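Local coordinates for protein endo-pectate lyase (Erwinia chrysanthemi, PDB 3B4N) that cleaves alpha-1,4-linked galacturonan of pectin by calcium-dependent elimination, probably acting in endo mode and on highly methylated pectins as well, at residues V32-W37 and T272-I277; A76-N79 and N83-Y86; W87-V90 and A96-V99; E327-D330 and K335-R338. All coordinates share one frame; numbering follows the deposited sequence.

Contact 1. Residues V32-W37 and T272-I277; sequences VNYLGW and TVNGTI
Tyr34, on strand 32-39, and Asn274, just before the chain turns a corner at Gly275, face each other from backbones that do not pair, with 10.7 Å between Tyr34 CA and Asn274 CA, so the side chains alone bridge the gap. Both point toward the opposite segment. In Tyr34, CG lies beside the backbone N and anti to the carbonyl carbon (chi1 -73°), which sends the ring and its hydroxyl outward to the amide of Asn274. The bond runs from Asn274 ND2 to Tyr34 OH, 2.5 Å long and bent to 148° at the hydrogen. ND2 comes in at the edge of the ring, near its plane, while the ring and amide planes stand 66° apart. The distance is short for a nitrogen donor, so its exact value is doubtful. Within its own strand, Val32 CG1 lies 3.6 Å above the Tyr34 ring plane, toward the rim of one face. Thr242 and Thr244 also touch the tyrosine, and Lys74 touches both Tyr34 and Asn274. Strand 32-39 belongs to the N-terminal antiparallel sandwich and Thr272-Ile277 to the parallel beta-helix, so the pair sits where the two domains meet. Only 87 Å² is buried; if the modelled bond is taken at face value, the domains are joined here by a single polar link, with little apolar burial.

Contact 2. Residues A76-N79 and N83-Y86; sequences ADTN and NYWY
Thr78 and Tyr84 meet within the connection between strands 72-75 and 85-92, which joins the two sheets of the N-terminal antiparallel beta-sandwich, whose strand order is consistent with a fibronectin type III-like fold. A tyrosine hydroxyl bonded to the backbone five residues earlier in such a connection is consistent with a tyrosine corner. The backbones stay well apart, 8.2 Å from Thr78 CA to Tyr84 CA, so the ring of Tyr84 spans the space between them. Asn83 points away from Ala76-Asn79; its ND2 hydrogen-bonds Thr105. Tyr84 follows and carries most of the contact. Its CG lies beside the backbone N and anti to the carbonyl carbon (chi1 -62°), which sends the ring across to Asn79, where the backbone N-H of Asn79 donates to Tyr84 OH over 2.9 Å in a nearly straight line, 177° at the hydrogen. Beside that bond the carbonyl O of Asn79 sits in the ring plane, at the CE1 edge. One face of the same ring receives the methyl of Thr78: CG2 is 3.8 Å from the Tyr84 ring centroid and 15° off the normal, a CH-pi contact. The threonine torsion explains this, since OG1 takes the place between backbone N and carbonyl carbon and leaves CG2 directed over the ring. Thr78 CB is closer still to the ring atoms, 3.4 Å from Tyr84 CE1. Two residues further on, Tyr86 also points toward the loop, but its hydroxyl is held by hydrogen bonds with Asp75 and Asn33, and its share here is a van der Waals contact, Thr78 CG2 to Tyr86 OH at 3.6 Å.

Contact 3. Residues W87-V90 and A96-V99; sequences WVDV and AQVV
Val90 and Val98 form an antiparallel hydrogen-bonded pair in the beta hairpin of strands 85-92 and 97-104, at one edge of the four-stranded sheet of the N-terminal sandwich. Two bonds join them: Val90 N to Val98 O and Val98 N to Val90 O, each 2.9 Å long. The short strand axes run at 152° to each other. Asp89 and Val99 make the adjoining non-hydrogen-bonded pair, where Val99 CA also directs a C-H at Val88 O, 3.6 Å away. Side chains divide between the two faces. Val90 and Val98 share the face on which Val90 also meets Thr22 and Thr39 of the other sheet, so their side is the interior of the sandwich. On the opposite face lie Asp89 and Val99. Both take the extended rotamer, with Asp89 CG opposite its own N and Val99 CG1 likewise. Val99 therefore straddles its neighbours: CG1 approaches the Trp87 ring obliquely, 4.2 Å from Trp87 CD1, whereas CG2 rests 3.8 Å from Asp89 OD2. Trp87 in turn makes a cation-pi contact with Arg60. Gln97 is bent at chi2 (-69°), bringing its amide nitrogen up beside Asp89 OD1, close to the carboxylate plane, with the carboxylate and amide planes 82° apart. Gln97 NE2 comes to 2.6 Å from Asp89 OD1, yet the angle is too poor for a hydrogen bond, so the modelled closeness is doubtful. On the inner face, the two valines pack through their branch points, Val90 CB to Val98 CB at 4.1 Å.

Contact 4. Residues E327-D330 and K335-R338; sequences EKWD and KVSR
A surface contact, built on a stacked cation-pi pair of Trp329 and Arg338, closes the turn between strands 323-327 and 334-336 in the C-terminal part of the right-handed parallel beta-helix. The Arg338 guanidinium lies flat over the indole five-membered ring, centres 3.9 Å apart and planes 10° from parallel. Its chain bends at chi2 (84°) to get there, and Arg338 CD contributes a CH-pi contact to the same ring. A salt bridge from Arg338 NE to Glu303 holds the group from outside the pair. On the other side of the indole, near its rim, Val336 CG1 packs 4.0 Å from Trp329 CE3. Asp330 fixes the backbone side: its N donates to Val336 O over 2.9 Å, and Ser337 OG donates to Asp330 OD1 at a very short 2.5 Å, a doubtful length. A water completes the network, donating to Asp330 OD2 at 2.6 Å and accepting from Arg338 N at 2.9 Å. If the short bond is real, both carboxylate oxygens accept a hydrogen bond, while Asp330 OD2 and Arg338 NH2 stay 4.9 Å apart. This would be expected to favour the ionised aspartate, and the turn combines hydrogen bonds around Asp330 with the Trp329-Arg338 stack.

How the contacts relate
Contacts 2 and 3 lie in sequence on strand 85-92, with centres 19 Å apart, and both belong to the N-terminal sandwich. Contact 1 encloses them along the chain: it spans from strand 32-39 of that sandwich to the beta-helix, and touches contact 2 through Asn33 with Tyr86 and Leu35 with Tyr86, and contact 3 through Trp37 with Val88. Contact 4 comes last, within the beta-helix, its centre 24 Å from that of contact 1 and 37 to 38 Å from those of contacts 3 and 2. The four therefore follow the length of the molecule, from the sandwich, across the domain junction, to the late beta-helix, all away from the calcium and zinc sites.

Contact 1. Residues V32-W37 and T272-I277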
loop_
_atom_site.group_PDB
_atom_site.type_symbol
_atom_site.label_atom_id
_atom_site.label_comp_id
_atom_site.label_asym_id
_atom_site.label_seq_id
_atom_site.Cartn_x
_atom_site.Cartn_y
_atom_site.Cartn_z
ATOM N N VAL A 32 9.468 -4.150 -15.043
ATOM C CA VAL A 32 8.586 -3.006 -14.959
ATOM C C VAL A 32 9.197 -2.087 -13.916
ATOM O O VAL A 32 9.645 -2.545 -12.861
ATOM C CB VAL A 32 7.169 -3.429 -14.508
ATOM C CG1 VAL A 32 6.279 -2.209 -14.344
ATOM C CG2 VAL A 32 6.559 -4.372 -15.542
ATOM N N ASN A 33 9.267 -0.798 -14.227
ATOM C CA ASN A 33 9.789 0.166 -13.271
ATOM C C ASN A 33 8.587 0.828 -12.632
ATOM O O ASN A 33 7.769 1.438 -13.320
ATOM C CB ASN A 33 10.638 1.227 -13.967
ATOM C CG ASN A 33 11.956 0.678 -14.465
ATOM O OD1 ASN A 33 12.497 1.144 -15.474
ATOM N ND2 ASN A 33 12.496 -0.296 -13.747
ATOM N N TYR A 34 8.462 0.681 -11.321
ATOM C CA TYR A 34 7.356 1.292 -10.601
ATOM C C TYR A 34 7.807 2.587 -9.961
ATOM O O TYR A 34 8.876 2.655 -9.348
ATOM C CB TYR A 34 6.830 0.355 -9.510
ATOM C CG TYR A 34 6.041 -0.817 -10.035
ATOM C CD1 TYR A 34 4.680 -0.709 -10.290
ATOM C CD2 TYR A 34 6.671 -2.027 -10.306
ATOM C CE1 TYR A 34 3.956 -1.791 -10.809
ATOM C CE2 TYR A 34 5.967 -3.105 -10.820
ATOM C CZ TYR A 34 4.615 -2.982 -11.069
ATOM O OH TYR A 34 3.934 -4.060 -11.586
ATOM N N LEU A 35 6.996 3.622 -10.134
ATOM C CA LEU A 35 7.279 4.916 -9.540
ATOM C C LEU A 35 6.244 5.196 -8.468
ATOM O O LEU A 35 5.063 4.899 -8.637
ATOM C CB LEU A 35 7.193 6.029 -10.579
ATOM C CG LEU A 35 8.141 5.945 -11.768
ATOM C CD1 LEU A 35 7.913 7.157 -12.678
ATOM C CD2 LEU A 35 9.579 5.908 -11.273
ATOM N N GLY A 36 6.707 5.772 -7.370
ATOM C CA GLY A 36 5.818 6.154 -6.291
ATOM C C GLY A 36 6.270 7.526 -5.831
ATOM O O GLY A 36 7.467 7.759 -5.623
ATOM N N TRP A 37 5.336 8.460 -5.685
ATOM C CA TRP A 37 5.725 9.782 -5.228
ATOM C C TRP A 37 4.732 10.335 -4.237
ATOM O O TRP A 37 3.616 9.832 -4.103
ATOM C CB TRP A 37 5.854 10.755 -6.413
ATOM C CG TRP A 37 4.581 10.964 -7.205
ATOM C CD1 TRP A 37 3.656 11.959 -7.037
ATOM C CD2 TRP A 37 4.092 10.139 -8.266
ATOM N NE1 TRP A 37 2.621 11.800 -7.929
ATOM C CE2 TRP A 37 2.863 10.690 -8.696
ATOM C CE3 TRP A 37 4.575 8.982 -8.896
ATOM C CZ2 TRP A 37 2.106 10.122 -9.730
ATOM C CZ3 TRP A 37 3.825 8.416 -9.921
ATOM C CH2 TRP A 37 2.602 8.987 -10.328
ATOM N N THR A 272 -4.355 -0.888 -7.022
ATOM C CA THR A 272 -4.077 -1.760 -8.148
ATOM C C THR A 272 -3.333 -3.006 -7.718
ATOM O O THR A 272 -2.390 -2.932 -6.936
ATOM C CB THR A 272 -3.201 -1.045 -9.216
ATOM O OG1 THR A 272 -3.958 -0.002 -9.834
ATOM C CG2 THR A 272 -2.731 -2.033 -10.281
ATOM N N VAL A 273 -3.772 -4.158 -8.217
ATOM C CA VAL A 273 -3.077 -5.403 -7.939
ATOM C C VAL A 273 -2.480 -5.823 -9.278
ATOM O O VAL A 273 -3.203 -6.258 -10.179
ATOM C CB VAL A 273 -4.015 -6.518 -7.431
ATOM C CG1 VAL A 273 -3.214 -7.798 -7.191
ATOM C CG2 VAL A 273 -4.685 -6.084 -6.131
ATOM N N ASN A 274 -1.175 -5.628 -9.430
ATOM C CA ASN A 274 -0.491 -6.014 -10.663
ATOM C C ASN A 274 0.351 -7.227 -10.316
ATOM O O ASN A 274 1.566 -7.146 -10.140
ATOM C CB ASN A 274 0.388 -4.881 -11.198
ATOM C CG ASN A 274 0.789 -5.098 -12.657
ATOM O OD1 ASN A 274 0.041 -5.695 -13.434
ATOM N ND2 ASN A 274 1.963 -4.602 -13.037
ATOM N N GLY A 275 -0.345 -8.345 -10.177
ATOM C CA GLY A 275 0.256 -9.614 -9.838
ATOM C C GLY A 275 -0.926 -10.493 -9.484
ATOM O O GLY A 275 -2.003 -10.331 -10.060
ATOM N N THR A 276 -0.744 -11.409 -8.544
ATOM C CA THR A 276 -1.830 -12.286 -8.133
ATOM C C THR A 276 -2.146 -12.074 -6.665
ATOM O O THR A 276 -1.303 -11.619 -5.892
ATOM C CB THR A 276 -1.481 -13.764 -8.349
ATOM O OG1 THR A 276 -0.340 -14.110 -7.556
ATOM C CG2 THR A 276 -1.185 -14.022 -9.811
ATOM N N ILE A 277 -3.370 -12.402 -6.282
ATOM C CA ILE A 277 -3.789 -12.238 -4.899
ATOM C C ILE A 277 -4.893 -13.253 -4.630
ATOM O O ILE A 277 -5.680 -13.568 -5.517
ATOM C CB ILE A 277 -4.273 -10.786 -4.661
ATOM C CG1 ILE A 277 -4.420 -10.528 -3.161
ATOM C CG2 ILE A 277 -5.565 -10.523 -5.415
ATOM C CD1 ILE A 277 -4.385 -9.063 -2.810
#

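Contact 2. Residues A76-N79 and N83-Y86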
loop_
_atom_site.group_PDB
_atom_site.type_symbol
_atom_site.label_atom_id
_atom_site.label_comp_id
_atom_site.label_asym_id
_atom_site.label_seq_id
_atom_site.Cartn_x
_atom_site.Cartn_y
_atom_site.Cartn_z
ATOM N N ALA A 76 6.529 -0.227 -18.271
ATOM C CA ALA A 76 6.968 -1.534 -18.749
ATOM C C ALA A 76 7.553 -1.443 -20.150
ATOM O O ALA A 76 7.791 -2.465 -20.793
ATOM C CB ALA A 76 5.796 -2.507 -18.755
ATOM N N ASP A 77 7.798 -0.222 -20.615
ATOM C CA ASP A 77 8.319 -0.003 -21.961
ATOM C C ASP A 77 9.792 0.394 -21.979
ATOM O O ASP A 77 10.146 1.461 -22.491
ATOM C CB ASP A 77 7.488 1.086 -22.648
ATOM C CG ASP A 77 7.851 1.272 -24.105
ATOM O OD1 ASP A 77 7.565 2.360 -24.648
ATOM O OD2 ASP A 77 8.412 0.333 -24.711
ATOM N N THR A 78 10.649 -0.447 -21.414
ATOM C CA THR A 78 12.080 -0.158 -21.392
ATOM C C THR A 78 12.895 -1.309 -21.970
ATOM O O THR A 78 12.433 -2.446 -22.013
ATOM C CB THR A 78 12.589 0.112 -19.962
ATOM O OG1 THR A 78 12.387 -1.054 -19.155
ATOM C CG2 THR A 78 11.857 1.297 -19.347
ATOM N N ASN A 79 14.110 -0.995 -22.412
ATOM C CA ASN A 79 15.021 -1.982 -22.983
ATOM C C ASN A 79 16.044 -2.389 -21.930
ATOM O O ASN A 79 16.511 -1.553 -21.159
ATOM C CB ASN A 79 15.733 -1.399 -24.203
ATOM C CG ASN A 79 14.828 -1.301 -25.417
ATOM O OD1 ASN A 79 15.171 -0.656 -26.407
ATOM N ND2 ASN A 79 13.672 -1.952 -25.350
ATOM N N ASN A 83 19.903 2.392 -19.170
ATOM C CA ASN A 83 19.564 2.864 -17.836
ATOM C C ASN A 83 18.587 4.005 -18.056
ATOM O O ASN A 83 18.647 4.694 -19.078
ATOM C CB ASN A 83 20.806 3.369 -17.104
ATOM C CG ASN A 83 21.596 2.245 -16.466
ATOM O OD1 ASN A 83 22.807 2.148 -16.640
ATOM N ND2 ASN A 83 20.909 1.394 -15.712
ATOM N N TYR A 84 17.674 4.196 -17.110
ATOM C CA TYR A 84 16.689 5.261 -17.236
ATOM C C TYR A 84 16.621 6.159 -16.017
ATOM O O TYR A 84 16.908 5.741 -14.896
ATOM C CB TYR A 84 15.295 4.676 -17.484
ATOM C CG TYR A 84 15.197 3.889 -18.765
ATOM C CD1 TYR A 84 15.552 2.545 -18.803
ATOM C CD2 TYR A 84 14.776 4.497 -19.945
ATOM C CE1 TYR A 84 15.488 1.823 -19.989
ATOM C CE2 TYR A 84 14.712 3.783 -21.141
ATOM C CZ TYR A 84 15.068 2.448 -21.149
ATOM O OH TYR A 84 14.998 1.733 -22.320
ATOM N N TRP A 85 16.248 7.407 -16.269
ATOM C CA TRP A 85 16.049 8.405 -15.228
ATOM C C TRP A 85 14.600 8.842 -15.383
ATOM O O TRP A 85 14.092 8.991 -16.510
ATOM C CB TRP A 85 16.965 9.617 -15.419
ATOM C CG TRP A 85 18.342 9.427 -14.879
ATOM C CD1 TRP A 85 18.845 9.930 -13.714
ATOM C CD2 TRP A 85 19.382 8.643 -15.463
ATOM N NE1 TRP A 85 20.137 9.503 -13.533
ATOM C CE2 TRP A 85 20.494 8.710 -14.592
ATOM C CE3 TRP A 85 19.484 7.889 -16.638
ATOM C CZ2 TRP A 85 21.695 8.048 -14.859
ATOM C CZ3 TRP A 85 20.682 7.228 -16.906
ATOM C CH2 TRP A 85 21.772 7.316 -16.014
ATOM N N TYR A 86 13.936 9.026 -14.247
ATOM C CA TYR A 86 12.546 9.455 -14.216
ATOM C C TYR A 86 12.348 10.669 -13.325
ATOM O O TYR A 86 13.072 10.872 -12.360
ATOM C CB TYR A 86 11.657 8.346 -13.654
ATOM C CG TYR A 86 11.569 7.095 -14.484
ATOM C CD1 TYR A 86 10.578 6.943 -15.452
ATOM C CD2 TYR A 86 12.445 6.037 -14.261
ATOM C CE1 TYR A 86 10.456 5.747 -16.175
ATOM C CE2 TYR A 86 12.338 4.854 -14.970
ATOM C CZ TYR A 86 11.345 4.712 -15.921
ATOM O OH TYR A 86 11.240 3.538 -16.621
#

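Contact 3. Residues W87-V90 and A96-V99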
loop_
_atom_site.group_PDB
_atom_site.type_symbol
_atom_site.label_atom_id
_atom_site.label_comp_id
_atom_site.label_asym_id
_atom_site.label_seq_id
_atom_site.Cartn_x
_atom_site.Cartn_y
_atom_site.Cartn_z
ATOM N N TRP A 87 11.344 11.464 -13.678
ATOM C CA TRP A 87 10.932 12.637 -12.906
ATOM C C TRP A 87 9.415 12.670 -13.005
ATOM O O TRP A 87 8.837 12.234 -13.999
ATOM C CB TRP A 87 11.414 13.955 -13.521
ATOM C CG TRP A 87 12.871 14.213 -13.478
ATOM C CD1 TRP A 87 13.546 14.988 -12.577
ATOM C CD2 TRP A 87 13.842 13.739 -14.410
ATOM N NE1 TRP A 87 14.879 15.032 -12.899
ATOM C CE2 TRP A 87 15.089 14.274 -14.021
ATOM C CE3 TRP A 87 13.780 12.910 -15.540
ATOM C CZ2 TRP A 87 16.268 14.011 -14.725
ATOM C CZ3 TRP A 87 14.955 12.647 -16.244
ATOM C CH2 TRP A 87 16.181 13.198 -15.830
ATOM N N VAL A 88 8.765 13.188 -11.973
ATOM C CA VAL A 88 7.321 13.353 -11.998
ATOM C C VAL A 88 7.054 14.838 -11.769
ATOM O O VAL A 88 7.583 15.451 -10.837
ATOM C CB VAL A 88 6.608 12.511 -10.919
ATOM C CG1 VAL A 88 5.154 12.965 -10.778
ATOM C CG2 VAL A 88 6.649 11.040 -11.311
ATOM N N ASP A 89 6.263 15.411 -12.664
ATOM C CA ASP A 89 5.891 16.814 -12.620
ATOM C C ASP A 89 4.437 16.905 -12.161
ATOM O O ASP A 89 3.528 16.479 -12.868
ATOM C CB ASP A 89 6.033 17.411 -14.025
ATOM C CG ASP A 89 5.784 18.909 -14.074
ATOM O OD1 ASP A 89 5.876 19.467 -15.193
ATOM O OD2 ASP A 89 5.503 19.526 -13.025
ATOM N N VAL A 90 4.229 17.438 -10.963
ATOM C CA VAL A 90 2.883 17.616 -10.430
ATOM C C VAL A 90 2.466 19.020 -10.881
ATOM O O VAL A 90 3.097 20.018 -10.525
ATOM C CB VAL A 90 2.886 17.479 -8.894
ATOM C CG1 VAL A 90 1.516 17.811 -8.331
ATOM C CG2 VAL A 90 3.279 16.060 -8.516
ATOM N N ALA A 96 1.536 25.741 -11.945
ATOM C CA ALA A 96 2.751 25.521 -11.175
ATOM C C ALA A 96 3.304 24.153 -11.545
ATOM O O ALA A 96 2.551 23.181 -11.654
ATOM C CB ALA A 96 2.458 25.579 -9.685
ATOM N N GLN A 97 4.613 24.087 -11.765
ATOM C CA GLN A 97 5.285 22.834 -12.100
ATOM C C GLN A 97 6.063 22.438 -10.860
ATOM O O GLN A 97 7.079 23.055 -10.526
ATOM C CB GLN A 97 6.274 23.028 -13.252
ATOM C CG GLN A 97 5.722 23.752 -14.463
ATOM C CD GLN A 97 4.698 22.937 -15.220
ATOM O OE1 GLN A 97 3.523 23.298 -15.279
ATOM N NE2 GLN A 97 5.139 21.830 -15.812
ATOM N N VAL A 98 5.579 21.419 -10.164
ATOM C CA VAL A 98 6.240 20.953 -8.956
ATOM C C VAL A 98 6.951 19.668 -9.361
ATOM O O VAL A 98 6.380 18.578 -9.323
ATOM C CB VAL A 98 5.204 20.693 -7.847
ATOM C CG1 VAL A 98 5.899 20.480 -6.518
ATOM C CG2 VAL A 98 4.242 21.882 -7.754
ATOM N N VAL A 99 8.207 19.817 -9.758
ATOM C CA VAL A 99 9.001 18.699 -10.237
ATOM C C VAL A 99 9.760 17.973 -9.155
ATOM O O VAL A 99 10.410 18.582 -8.307
ATOM C CB VAL A 99 10.003 19.169 -11.304
ATOM C CG1 VAL A 99 10.709 17.982 -11.919
ATOM C CG2 VAL A 99 9.267 19.960 -12.381
#

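Contact 4. Residues E327-D330 and K335-R338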
loop_
_atom_site.group_PDB
_atom_site.type_symbol
_atom_site.label_atom_id
_atom_site.label_comp_id
_atom_site.label_asym_id
_atom_site.label_seq_id
_atom_site.Cartn_x
_atom_site.Cartn_y
_atom_site.Cartn_z
ATOM N N GLU A 327 -17.512 -15.059 -0.809
ATOM C CA GLU A 327 -17.487 -13.763 -1.475
ATOM C C GLU A 327 -18.897 -13.211 -1.613
ATOM O O GLU A 327 -19.833 -13.938 -1.963
ATOM C CB GLU A 327 -16.851 -13.874 -2.859
ATOM C CG GLU A 327 -16.948 -12.577 -3.657
ATOM C CD GLU A 327 -16.201 -12.629 -4.973
ATOM O OE1 GLU A 327 -16.162 -13.710 -5.595
ATOM O OE2 GLU A 327 -15.665 -11.580 -5.394
ATOM N N LYS A 328 -19.040 -11.921 -1.339
ATOM C CA LYS A 328 -20.329 -11.248 -1.401
ATOM C C LYS A 328 -20.229 -9.929 -2.148
ATOM O O LYS A 328 -19.162 -9.299 -2.195
ATOM C CB LYS A 328 -20.841 -10.942 0.006
ATOM C CG LYS A 328 -20.848 -12.116 0.969
ATOM C CD LYS A 328 -21.848 -13.182 0.561
ATOM C CE LYS A 328 -21.901 -14.273 1.616
ATOM N NZ LYS A 328 -22.827 -15.379 1.238
ATOM N N TRP A 329 -21.355 -9.509 -2.712
ATOM C CA TRP A 329 -21.448 -8.244 -3.424
ATOM C C TRP A 329 -22.676 -7.515 -2.922
ATOM O O TRP A 329 -23.705 -8.133 -2.656
ATOM C CB TRP A 329 -21.613 -8.448 -4.931
ATOM C CG TRP A 329 -20.512 -9.182 -5.591
ATOM C CD1 TRP A 329 -20.447 -10.523 -5.821
ATOM C CD2 TRP A 329 -19.315 -8.620 -6.135
ATOM N NE1 TRP A 329 -19.287 -10.835 -6.482
ATOM C CE2 TRP A 329 -18.570 -9.685 -6.688
ATOM C CE3 TRP A 329 -18.798 -7.317 -6.210
ATOM C CZ2 TRP A 329 -17.335 -9.492 -7.311
ATOM C CZ3 TRP A 329 -17.567 -7.124 -6.829
ATOM C CH2 TRP A 329 -16.850 -8.208 -7.372
ATOM N N ASP A 330 -22.560 -6.204 -2.784
ATOM C CA ASP A 330 -23.670 -5.369 -2.359
ATOM C C ASP A 330 -24.434 -5.866 -1.134
ATOM O O ASP A 330 -25.663 -5.980 -1.156
ATOM C CB ASP A 330 -24.632 -5.187 -3.536
ATOM C CG ASP A 330 -23.939 -4.623 -4.765
ATOM O OD1 ASP A 330 -23.413 -3.495 -4.675
ATOM O OD2 ASP A 330 -23.912 -5.306 -5.812
ATOM N N LYS A 335 -19.699 -3.659 1.038
ATOM C CA LYS A 335 -20.191 -2.559 0.230
ATOM C C LYS A 335 -19.306 -2.397 -0.993
ATOM O O LYS A 335 -18.561 -1.423 -1.130
ATOM C CB LYS A 335 -20.220 -1.268 1.050
ATOM C CG LYS A 335 -21.326 -1.207 2.103
ATOM C CD LYS A 335 -22.689 -1.012 1.455
ATOM C CE LYS A 335 -23.792 -0.862 2.495
ATOM N NZ LYS A 335 -25.122 -0.670 1.848
ATOM N N VAL A 336 -19.375 -3.389 -1.866
ATOM C CA VAL A 336 -18.632 -3.382 -3.108
ATOM C C VAL A 336 -19.586 -3.884 -4.190
ATOM O O VAL A 336 -20.331 -4.844 -3.987
ATOM C CB VAL A 336 -17.356 -4.272 -3.028
ATOM C CG1 VAL A 336 -17.732 -5.717 -2.750
ATOM C CG2 VAL A 336 -16.569 -4.169 -4.326
ATOM N N SER A 337 -19.590 -3.195 -5.324
ATOM C CA SER A 337 -20.444 -3.564 -6.448
ATOM C C SER A 337 -19.539 -4.020 -7.587
ATOM O O SER A 337 -18.343 -3.728 -7.587
ATOM C CB SER A 337 -21.274 -2.360 -6.910
ATOM O OG SER A 337 -22.047 -1.794 -5.859
ATOM N N ARG A 338 -20.100 -4.733 -8.558
ATOM C CA ARG A 338 -19.312 -5.197 -9.691
ATOM C C ARG A 338 -18.600 -4.046 -10.391
ATOM O O ARG A 338 -17.515 -4.224 -10.936
ATOM C CB ARG A 338 -20.201 -5.915 -10.712
ATOM C CG ARG A 338 -20.150 -7.427 -10.638
ATOM C CD ARG A 338 -21.091 -7.965 -9.587
ATOM N NE ARG A 338 -21.236 -9.415 -9.684
ATOM C CZ ARG A 338 -22.172 -10.109 -9.048
ATOM N NH1 ARG A 338 -22.233 -11.425 -9.188
ATOM N NH2 ARG A 338 -23.051 -9.486 -8.276
HETATM O O HOH W 1 -22.755 -5.780 -8.148
#